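Local coordinates for sugar ABC transporter (Sugar-binding protein) (Bacillus halodurans, PDB 4YO7), which probably serves as the solute-binding protein of a sugar ABC transporter and binds myo-inositol between its two lobes, at residues P128-N133 / A142-G147; V47-S53 / V102-N108; E149-G154 / E181-R186. All blocks are in the same frame, centred on the assembly; numbering follows the deposited sequence.

Interaction 1: P128-N133 / A142-G147; sequences PIIIAN and ATAFVG. With INS (1,2,3,4,5,6-hexahydroxy-cyclohexane), chain F.
Phe145 lays the edge of its ring against Ile131 on the neighbouring strand, and here the contact is tight. Ile131 CB lies in the ring plane at that edge. Ile131 CG2 meets Phe145 CD1 at 3.7 Å, the two side chains crossing at about a right angle. The ring reaches toward strand 129-132 because its first torsion is extended (chi1 178°), and Phe145 CE1 comes within 4.0 Å of Asn133 N. On the same face of the sheet, Ile131 CG1 rests on Ala142 CB at 3.6 Å. A CB on Gly147 would run into Phe145 CZ. Trimming Phe145 to an alanine is likely to open a gap beside Ile131 CG2 and to leave Ile131 CB without the ring edge it rests on.

The other face is looser: Ile130 CG2 and Val146 CG2 are 4.2 Å apart. The partly exposed end is polar. There Thr143 OG1 takes the hydrogen of Ile129 N at 2.9 Å, while Thr143 N donates to Ile129 O. Beyond Thr143 the strands run parallel, joined by nearly straight bonds from Ile131 N to Ala144 O, Val146 N to Ile131 O and Asn133 N to Val146 O.

Asn133 turns its amide to the ligand. Asn133 OD1 accepts from inositol O6 at 2.7 Å. Asn133 ND2 donates to inositol O5 at 3.1 Å. Gln287 also bonds ND2, which helps fix the amide's rotation.

The pair belongs to the parallel sheet of one lobe of a periplasmic binding protein fold. Helix 112-125 covers Ile129 and Ile131, and helix 284-299 covers Ile130, Ala132 and Val146. Strand 104-107 flanks strand 129-132, and strand 307-308 flanks strand 144-147.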
loop_
_atom_site.group_PDB
_atom_site.type_symbol
_atom_site.label_atom_id
_atom_site.label_comp_id
_atom_site.label_asym_id
_atom_site.label_seq_id
_atom_site.Cartn_x
_atom_site.Cartn_y
_atom_site.Cartn_z
ATOM N N PRO A 128 -17.352 -5.572 15.394
ATOM C CA PRO A 128 -15.998 -5.916 14.919
ATOM C C PRO A 128 -15.471 -4.969 13.852
ATOM O O PRO A 128 -16.192 -4.570 12.948
ATOM C CB PRO A 128 -16.154 -7.320 14.332
ATOM C CG PRO A 128 -17.488 -7.817 14.743
ATOM C CD PRO A 128 -18.319 -6.678 15.235
ATOM N N ILE A 129 -14.191 -4.639 13.944
ATOM C CA ILE A 129 -13.563 -3.775 12.946
ATOM C C ILE A 129 -12.280 -4.427 12.414
ATOM O O ILE A 129 -11.345 -4.773 13.166
ATOM C CB ILE A 129 -13.284 -2.387 13.507
ATOM C CG1 ILE A 129 -12.584 -1.535 12.412
ATOM C CG2 ILE A 129 -12.525 -2.432 14.831
ATOM C CD1 ILE A 129 -12.692 -0.108 12.610
ATOM N N ILE A 130 -12.287 -4.610 11.104
ATOM C CA ILE A 130 -11.185 -5.210 10.382
ATOM C C ILE A 130 -10.429 -4.066 9.726
ATOM O O ILE A 130 -11.027 -3.271 9.012
ATOM C CB ILE A 130 -11.674 -6.196 9.283
ATOM C CG1 ILE A 130 -12.589 -7.321 9.836
ATOM C CG2 ILE A 130 -10.488 -6.771 8.486
ATOM C CD1 ILE A 130 -12.354 -7.809 11.234
ATOM N N ILE A 131 -9.124 -3.984 9.953
ATOM C CA ILE A 131 -8.279 -2.968 9.302
ATOM C C ILE A 131 -7.584 -3.608 8.097
ATOM O O ILE A 131 -6.959 -4.657 8.201
ATOM C CB ILE A 131 -7.248 -2.386 10.279
ATOM C CG1 ILE A 131 -7.949 -1.730 11.482
ATOM C CG2 ILE A 131 -6.277 -1.413 9.563
ATOM C CD1 ILE A 131 -8.791 -0.539 11.171
ATOM N N ALA A 132 -7.747 -2.982 6.933
ATOM C CA ALA A 132 -7.155 -3.495 5.719
ATOM C C ALA A 132 -6.074 -2.567 5.171
ATOM O O ALA A 132 -6.291 -1.357 5.054
ATOM C CB ALA A 132 -8.226 -3.710 4.664
ATOM N N ASN A 133 -4.926 -3.189 4.860
ATOM C CA ASN A 133 -3.827 -2.652 4.072
ATOM C C ASN A 133 -2.985 -1.533 4.690
ATOM O O ASN A 133 -1.783 -1.527 4.501
ATOM C CB ASN A 133 -4.371 -2.210 2.710
ATOM C CG ASN A 133 -3.385 -1.379 1.924
ATOM O OD1 ASN A 133 -3.422 -0.155 1.995
ATOM N ND2 ASN A 133 -2.524 -2.027 1.153
ATOM N N ALA A 142 -7.833 -3.140 17.117
ATOM C CA ALA A 142 -8.842 -3.539 16.161
ATOM C C ALA A 142 -9.096 -5.033 16.282
ATOM O O ALA A 142 -8.392 -5.722 16.996
ATOM C CB ALA A 142 -8.413 -3.179 14.735
ATOM N N THR A 143 -10.113 -5.540 15.594
ATOM C CA THR A 143 -10.451 -6.964 15.709
ATOM C C THR A 143 -9.467 -7.828 14.925
ATOM O O THR A 143 -9.119 -8.918 15.346
ATOM C CB THR A 143 -11.860 -7.232 15.220
ATOM O OG1 THR A 143 -12.719 -6.277 15.829
ATOM C CG2 THR A 143 -12.319 -8.642 15.582
ATOM N N ALA A 144 -9.016 -7.318 13.788
ATOM C CA ALA A 144 -7.978 -7.987 13.005
ATOM C C ALA A 144 -7.382 -7.020 12.011
ATOM O O ALA A 144 -8.016 -6.036 11.657
ATOM C CB ALA A 144 -8.547 -9.225 12.271
ATOM N N PHE A 145 -6.159 -7.334 11.583
ATOM C CA PHE A 145 -5.461 -6.611 10.512
ATOM C C PHE A 145 -5.197 -7.569 9.364
ATOM O O PHE A 145 -4.725 -8.693 9.590
ATOM C CB PHE A 145 -4.120 -6.018 10.989
ATOM C CG PHE A 145 -3.358 -5.324 9.898
ATOM C CD1 PHE A 145 -3.784 -4.091 9.432
ATOM C CD2 PHE A 145 -2.250 -5.913 9.307
ATOM C CE1 PHE A 145 -3.119 -3.458 8.406
ATOM C CE2 PHE A 145 -1.552 -5.251 8.284
ATOM C CZ PHE A 145 -1.992 -4.030 7.835
ATOM N N VAL A 146 -5.513 -7.114 8.158
ATOM C CA VAL A 146 -5.235 -7.843 6.918
ATOM C C VAL A 146 -4.389 -6.952 6.026
ATOM O O VAL A 146 -4.837 -5.898 5.598
ATOM C CB VAL A 146 -6.530 -8.248 6.180
ATOM C CG1 VAL A 146 -6.192 -8.970 4.904
ATOM C CG2 VAL A 146 -7.379 -9.138 7.077
ATOM N N GLY A 147 -3.154 -7.362 5.782
ATOM C CA GLY A 147 -2.243 -6.544 5.002
ATOM C C GLY A 147 -0.862 -7.139 4.972
ATOM O O GLY A 147 -0.698 -8.324 5.169
HETATM C C1 INS F . -1.536 3.221 -0.840
HETATM C C2 INS F . -1.121 3.097 -2.302
HETATM C C3 INS F . 0.274 2.476 -2.367
HETATM C C4 INS F . 0.300 1.092 -1.708
HETATM C C5 INS F . -0.169 1.221 -0.243
HETATM C C6 INS F . -1.555 1.848 -0.190
HETATM O O1 INS F . -2.872 3.787 -0.735
HETATM O O2 INS F . -2.059 2.240 -2.949
HETATM O O3 INS F . 0.622 2.386 -3.780
HETATM O O4 INS F . 1.644 0.588 -1.689
HETATM O O5 INS F . -0.251 -0.100 0.320
HETATM O O6 INS F . -1.921 2.015 1.236
#

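Interaction 2: V47-S53 / V102-N108; sequences VIGVSIS and VDAIIVN
The flat amide of Asn108 meets Ser53 at one end of the paired strands, and the flat carboxylate of Asp103 meets Val47 at the other. Ser53 N lies in the carbonyl plane of the amide, on a lone pair of Asn108 OD1, at 3.0 Å. Ser53 OG also donates to Asn108 OD1, at 2.7 Å, tilted 23° from that plane. Ser53 OG sits between its own backbone N and carbonyl carbon (chi1 63°), which brings both donors to one oxygen. Ile52 CG1 adds an apolar neighbour, 3.7 Å from Asn108 OD1. At the other end, the Asp103 carboxylate uses the anti lone pair of OD2 to accept from Val47 N at 2.9 Å. Asp103 N returns a bond to Val47 O at 2.8 Å, so Val47 is gripped in both directions.

Between these ends the strands run parallel. Gly49 N bonds to Ala104 O, Ile106 N to Gly49 O, Ser51 N to Ile106 O, and Asn108 N to Ser51 O. The buried Ala104 N has no partner in the model.

Val50 and Ile106 lie side by side and point the same way, with Val50 CG2 4.0 Å from Ile106 CD1. Ile48 CG2 reaches Ile106 CD1 at 4.2 Å. Val47 and Val102 cross at about a right angle, their CG1 atoms 3.7 Å apart. The Ser51 hydroxyl is held by Gln93 and Gln90.

Strands 46-52 and 104-107 lie next to each other in the parallel sheet. Strand 76-82 pairs with the far edge of strand 46-52. Strand 129-132 flanks strand 104-107, and there Asn108 ND2 bonds to Ala132 O. Helix 284-299 packs on Ile48 and Ile106, while helix 57-70 touches Ile52, Ser53 and Asn108 at the C-terminal end of the strands.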
loop_
_atom_site.group_PDB
_atom_site.type_symbol
_atom_site.label_atom_id
_atom_site.label_comp_id
_atom_site.label_asym_id
_atom_site.label_seq_id
_atom_site.Cartn_x
_atom_site.Cartn_y
_atom_site.Cartn_z
ATOM N N VAL A 47 -25.013 -7.148 7.365
ATOM C CA VAL A 47 -24.511 -5.991 6.636
ATOM C C VAL A 47 -23.082 -5.753 7.047
ATOM O O VAL A 47 -22.779 -5.734 8.228
ATOM C CB VAL A 47 -25.344 -4.713 6.924
ATOM C CG1 VAL A 47 -24.841 -3.524 6.096
ATOM C CG2 VAL A 47 -26.826 -4.965 6.628
ATOM N N ILE A 48 -22.221 -5.528 6.066
ATOM C CA ILE A 48 -20.858 -5.109 6.324
ATOM C C ILE A 48 -20.632 -3.745 5.698
ATOM O O ILE A 48 -20.920 -3.553 4.525
ATOM C CB ILE A 48 -19.847 -6.131 5.799
ATOM C CG1 ILE A 48 -19.919 -7.387 6.670
ATOM C CG2 ILE A 48 -18.417 -5.575 5.821
ATOM C CD1 ILE A 48 -19.118 -8.574 6.164
ATOM N N GLY A 49 -20.098 -2.819 6.497
ATOM C CA GLY A 49 -19.768 -1.491 6.009
ATOM C C GLY A 49 -18.280 -1.415 5.721
ATOM O O GLY A 49 -17.490 -1.804 6.544
ATOM N N VAL A 50 -17.920 -0.909 4.547
ATOM C CA VAL A 50 -16.526 -0.781 4.139
ATOM C C VAL A 50 -16.220 0.668 3.817
ATOM O O VAL A 50 -16.980 1.306 3.093
ATOM C CB VAL A 50 -16.253 -1.634 2.906
ATOM C CG1 VAL A 50 -14.782 -1.586 2.475
ATOM C CG2 VAL A 50 -16.667 -3.051 3.199
ATOM N N SER A 51 -15.124 1.181 4.357
ATOM C CA SER A 51 -14.642 2.511 3.987
ATOM C C SER A 51 -13.202 2.412 3.534
ATOM O O SER A 51 -12.310 2.217 4.352
ATOM C CB SER A 51 -14.764 3.494 5.148
ATOM O OG SER A 51 -14.207 4.773 4.808
ATOM N N ILE A 52 -12.997 2.556 2.220
ATOM C CA ILE A 52 -11.655 2.527 1.664
ATOM C C ILE A 52 -11.143 3.969 1.626
ATOM O O ILE A 52 -11.924 4.882 1.444
ATOM C CB ILE A 52 -11.637 1.861 0.270
ATOM C CG1 ILE A 52 -10.213 1.475 -0.136
ATOM C CG2 ILE A 52 -12.315 2.729 -0.792
ATOM C CD1 ILE A 52 -10.166 0.457 -1.253
ATOM N N SER A 53 -9.851 4.182 1.852
ATOM C CA SER A 53 -9.328 5.556 1.894
ATOM C C SER A 53 -9.567 6.326 0.601
ATOM O O SER A 53 -9.924 7.496 0.650
ATOM C CB SER A 53 -7.822 5.572 2.226
ATOM O OG SER A 53 -7.068 4.933 1.223
ATOM N N VAL A 102 -24.421 -2.146 11.699
ATOM C CA VAL A 102 -23.864 -3.176 10.828
ATOM C C VAL A 102 -23.187 -4.262 11.653
ATOM O O VAL A 102 -22.860 -4.085 12.829
ATOM C CB VAL A 102 -22.857 -2.608 9.796
ATOM C CG1 VAL A 102 -23.499 -1.506 8.930
ATOM C CG2 VAL A 102 -21.596 -2.086 10.493
ATOM N N ASP A 103 -22.975 -5.406 11.019
ATOM C CA ASP A 103 -22.442 -6.583 11.696
ATOM C C ASP A 103 -20.923 -6.629 11.739
ATOM O O ASP A 103 -20.349 -7.278 12.619
ATOM C CB ASP A 103 -23.008 -7.828 11.023
ATOM C CG ASP A 103 -24.499 -7.904 11.157
ATOM O OD1 ASP A 103 -24.975 -8.344 12.236
ATOM O OD2 ASP A 103 -25.195 -7.509 10.193
ATOM N N ALA A 104 -20.283 -5.918 10.825
ATOM C CA ALA A 104 -18.833 -5.728 10.854
ATOM C C ALA A 104 -18.474 -4.555 9.977
ATOM O O ALA A 104 -19.219 -4.188 9.072
ATOM C CB ALA A 104 -18.079 -6.975 10.396
ATOM N N ILE A 105 -17.313 -3.968 10.271
ATOM C CA ILE A 105 -16.788 -2.822 9.537
ATOM C C ILE A 105 -15.387 -3.153 9.041
ATOM O O ILE A 105 -14.597 -3.721 9.769
ATOM C CB ILE A 105 -16.761 -1.569 10.411
ATOM C CG1 ILE A 105 -18.207 -1.169 10.725
ATOM C CG2 ILE A 105 -16.020 -0.427 9.728
ATOM C CD1 ILE A 105 -18.343 -0.091 11.780
ATOM N N ILE A 106 -15.122 -2.795 7.790
ATOM C CA ILE A 106 -13.775 -2.844 7.210
ATOM C C ILE A 106 -13.353 -1.406 6.943
ATOM O O ILE A 106 -14.052 -0.680 6.225
ATOM C CB ILE A 106 -13.697 -3.654 5.889
ATOM C CG1 ILE A 106 -14.187 -5.086 6.096
ATOM C CG2 ILE A 106 -12.259 -3.629 5.339
ATOM C CD1 ILE A 106 -14.347 -5.863 4.793
ATOM N N VAL A 107 -12.214 -1.005 7.520
ATOM C CA VAL A 107 -11.609 0.308 7.253
ATOM C C VAL A 107 -10.183 0.188 6.727
ATOM O O VAL A 107 -9.376 -0.563 7.251
ATOM C CB VAL A 107 -11.559 1.192 8.517
ATOM C CG1 VAL A 107 -10.795 2.501 8.270
ATOM C CG2 VAL A 107 -12.957 1.507 8.981
ATOM N N ASN A 108 -9.917 0.951 5.675
ATOM C CA ASN A 108 -8.574 1.258 5.173
ATOM C C ASN A 108 -8.247 2.744 5.562
ATOM O O ASN A 108 -8.770 3.653 4.935
ATOM C CB ASN A 108 -8.609 1.001 3.660
ATOM C CG ASN A 108 -7.404 1.487 2.934
ATOM O OD1 ASN A 108 -7.499 2.401 2.133
ATOM N ND2 ASN A 108 -6.258 0.827 3.144
#

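Interaction 3: E149-G154 / E181-R186; sequences ESIQSG and EAQIMR. With INS (1,2,3,4,5,6-hexahydroxy-cyclohexane), chain F.
Ile151 and Gly154 face Met185 and Arg186 where the first turns of two helices cross. The segment axes pass 7.7 Å apart at 45°, and backbone meets backbone: Ile151 CA lies 3.4 Å from Met185 O, and Gly154 CA lies close to Arg186 O. A CB on Gly154 would clash with that oxygen.

Ser150 OG donates to Glu181 OE1 at 2.6 Å, on the syn lone pair. The Glu181 chain bends at chi2 (-90°) to bring the carboxylate there. One water joins Glu181 OE2 to Glu149 OE2 and Ile151 N. CE of the selenomethionine Met185 touches Ile151 CD1 at 3.9 Å.

Arg186 runs extended from CG to NE. Ala182 CB sits 4.0 Å above the centre of one guanidinium face. Ser153 OG takes a weak bond from Arg186 NE at 3.2 Å and itself donates to Ser150 O. At the guanidinium edge, Arg186 NH1 and NH2 both donate to inositol O4, at 2.8 and 2.9 Å.

The chemistry divides in two. The bridging water probably eases the like charges of Glu149 and Glu181, while the weak Ser153 bond and Tyr311 on NH2 probably help aim Arg186 at the sugar alcohol.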
loop_
_atom_site.group_PDB
_atom_site.type_symbol
_atom_site.label_atom_id
_atom_site.label_comp_id
_atom_site.label_asym_id
_atom_site.label_seq_id
_atom_site.Cartn_x
_atom_site.Cartn_y
_atom_site.Cartn_z
ATOM N N GLU A 149 3.564 -6.371 5.735
ATOM C CA GLU A 149 4.453 -5.673 6.661
ATOM C C GLU A 149 5.370 -4.700 5.918
ATOM O O GLU A 149 6.299 -5.115 5.226
ATOM C CB GLU A 149 5.283 -6.695 7.431
ATOM C CG GLU A 149 6.221 -6.075 8.455
ATOM C CD GLU A 149 5.478 -5.570 9.681
ATOM O OE1 GLU A 149 4.659 -6.340 10.244
ATOM O OE2 GLU A 149 5.711 -4.405 10.084
ATOM N N SER A 150 5.097 -3.412 6.062
ATOM C CA SER A 150 5.711 -2.408 5.222
ATOM C C SER A 150 7.228 -2.417 5.214
ATOM O O SER A 150 7.833 -2.288 4.145
ATOM C CB SER A 150 5.228 -1.026 5.665
ATOM O OG SER A 150 3.839 -0.920 5.466
ATOM N N ILE A 151 7.851 -2.550 6.383
ATOM C CA ILE A 151 9.308 -2.459 6.415
ATOM C C ILE A 151 9.938 -3.579 5.582
ATOM O O ILE A 151 11.010 -3.366 5.003
ATOM C CB ILE A 151 9.866 -2.490 7.844
ATOM C CG1 ILE A 151 11.343 -2.098 7.832
ATOM C CG2 ILE A 151 9.626 -3.825 8.486
ATOM C CD1 ILE A 151 11.924 -1.804 9.165
ATOM N N GLN A 152 9.258 -4.732 5.495
ATOM C CA GLN A 152 9.728 -5.879 4.701
ATOM C C GLN A 152 9.848 -5.466 3.224
ATOM O O GLN A 152 10.825 -5.828 2.542
ATOM C CB GLN A 152 8.783 -7.104 4.865
ATOM C CG GLN A 152 8.993 -8.272 3.850
ATOM C CD GLN A 152 8.032 -9.501 4.021
ATOM O OE1 GLN A 152 6.806 -9.428 3.800
ATOM N NE2 GLN A 152 8.619 -10.643 4.369
ATOM N N SER A 153 8.882 -4.705 2.716
ATOM C CA SER A 153 8.975 -4.285 1.316
ATOM C C SER A 153 10.138 -3.303 1.074
ATOM O O SER A 153 10.810 -3.384 0.030
ATOM C CB SER A 153 7.650 -3.695 0.816
ATOM O OG SER A 153 7.270 -2.465 1.383
ATOM N N GLY A 154 10.404 -2.404 2.026
ATOM C CA GLY A 154 11.526 -1.486 1.885
ATOM C C GLY A 154 12.859 -2.213 1.984
ATOM O O GLY A 154 13.806 -1.904 1.249
ATOM N N GLU A 181 1.974 4.830 7.636
ATOM C CA GLU A 181 2.939 3.855 8.122
ATOM C C GLU A 181 3.751 3.264 6.981
ATOM O O GLU A 181 4.943 2.973 7.146
ATOM C CB GLU A 181 2.224 2.758 8.914
ATOM C CG GLU A 181 3.158 1.754 9.534
ATOM C CD GLU A 181 3.485 0.557 8.683
ATOM O OE1 GLU A 181 3.043 0.503 7.522
ATOM O OE2 GLU A 181 4.240 -0.327 9.188
ATOM N N ALA A 182 3.129 3.111 5.807
ATOM C CA ALA A 182 3.849 2.509 4.679
ATOM C C ALA A 182 4.987 3.425 4.224
ATOM O O ALA A 182 6.042 2.949 3.836
ATOM C CB ALA A 182 2.914 2.224 3.523
ATOM N N GLN A 183 4.788 4.739 4.332
ATOM C CA GLN A 183 5.825 5.687 3.974
ATOM C C GLN A 183 6.943 5.599 4.988
ATOM O O GLN A 183 8.116 5.397 4.616
ATOM C CB GLN A 183 5.254 7.123 3.886
ATOM C CG GLN A 183 6.322 8.228 3.718
ATOM C CD GLN A 183 6.865 8.740 5.047
ATOM O OE1 GLN A 183 6.103 9.102 5.952
ATOM N NE2 GLN A 183 8.196 8.789 5.164
ATOM N N ILE A 184 6.597 5.734 6.268
ATOM C CA ILE A 184 7.585 5.760 7.317
ATOM C C ILE A 184 8.420 4.492 7.268
ATOM O O ILE A 184 9.660 4.535 7.354
ATOM C CB ILE A 184 6.918 5.908 8.717
ATOM C CG1 ILE A 184 6.261 7.279 8.850
ATOM C CG2 ILE A 184 7.953 5.652 9.833
ATOM C CD1 ILE A 184 5.279 7.358 9.996
HETATM N N MSE A 185 7.747 3.361 7.108
HETATM C CA MSE A 185 8.428 2.098 7.307
HETATM C C MSE A 185 9.075 1.553 6.036
HETATM O O MSE A 185 10.098 0.872 6.121
HETATM C CB MSE A 185 7.472 1.073 7.932
HETATM C CG MSE A 185 7.076 1.464 9.349
HETATM SE SE MSE A 185 8.634 1.488 10.571
HETATM C CE MSE A 185 8.766 -0.396 10.920
ATOM N N ARG A 186 8.562 1.886 4.851
ATOM C CA ARG A 186 9.289 1.524 3.628
ATOM C C ARG A 186 10.610 2.277 3.578
ATOM O O ARG A 186 11.671 1.694 3.329
ATOM C CB ARG A 186 8.448 1.793 2.378
ATOM C CG ARG A 186 7.394 0.752 2.200
ATOM C CD ARG A 186 6.411 1.109 1.108
ATOM N NE ARG A 186 5.374 0.097 1.004
ATOM C CZ ARG A 186 4.253 0.254 0.308
ATOM N NH1 ARG A 186 4.027 1.385 -0.349
ATOM N NH2 ARG A 186 3.357 -0.708 0.281
HETATM C C1 INS F . -1.536 3.221 -0.840
HETATM C C2 INS F . -1.121 3.097 -2.302
HETATM C C3 INS F . 0.274 2.476 -2.367
HETATM C C4 INS F . 0.300 1.092 -1.708
HETATM C C5 INS F . -0.169 1.221 -0.243
HETATM C C6 INS F . -1.555 1.848 -0.190
HETATM O O1 INS F . -2.872 3.787 -0.735
HETATM O O2 INS F . -2.059 2.240 -2.949
HETATM O O3 INS F . 0.622 2.386 -3.780
HETATM O O4 INS F . 1.644 0.588 -1.689
HETATM O O5 INS F . -0.251 -0.100 0.320
HETATM O O6 INS F . -1.921 2.015 1.236
HETATM O O HOH W 1 6.461 -2.215 8.887
HETATM O O HOH W 2 3.077 -2.688 8.063
#

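Overall arrangement
Along the chain the contacts come in series: interaction 2 closes first, then interaction 1, then interaction 3. Interactions 1 and 2 lie in the same parallel sheet, with centres about 10 Å apart. They touch because strands 104-107 and 129-132 are neighbours. Interaction 3 sits in the other lobe, its centre about 17 Å from interaction 1 and about 24 Å from interaction 2. Its first segment follows strand 144-147 almost directly, so here the chain passes from one lobe to the other. Interactions 1 and 3 both touch inositol, one from each lobe. The bound ligand thus bridges the lobes, consistent with the closed state of periplasmic binding proteins.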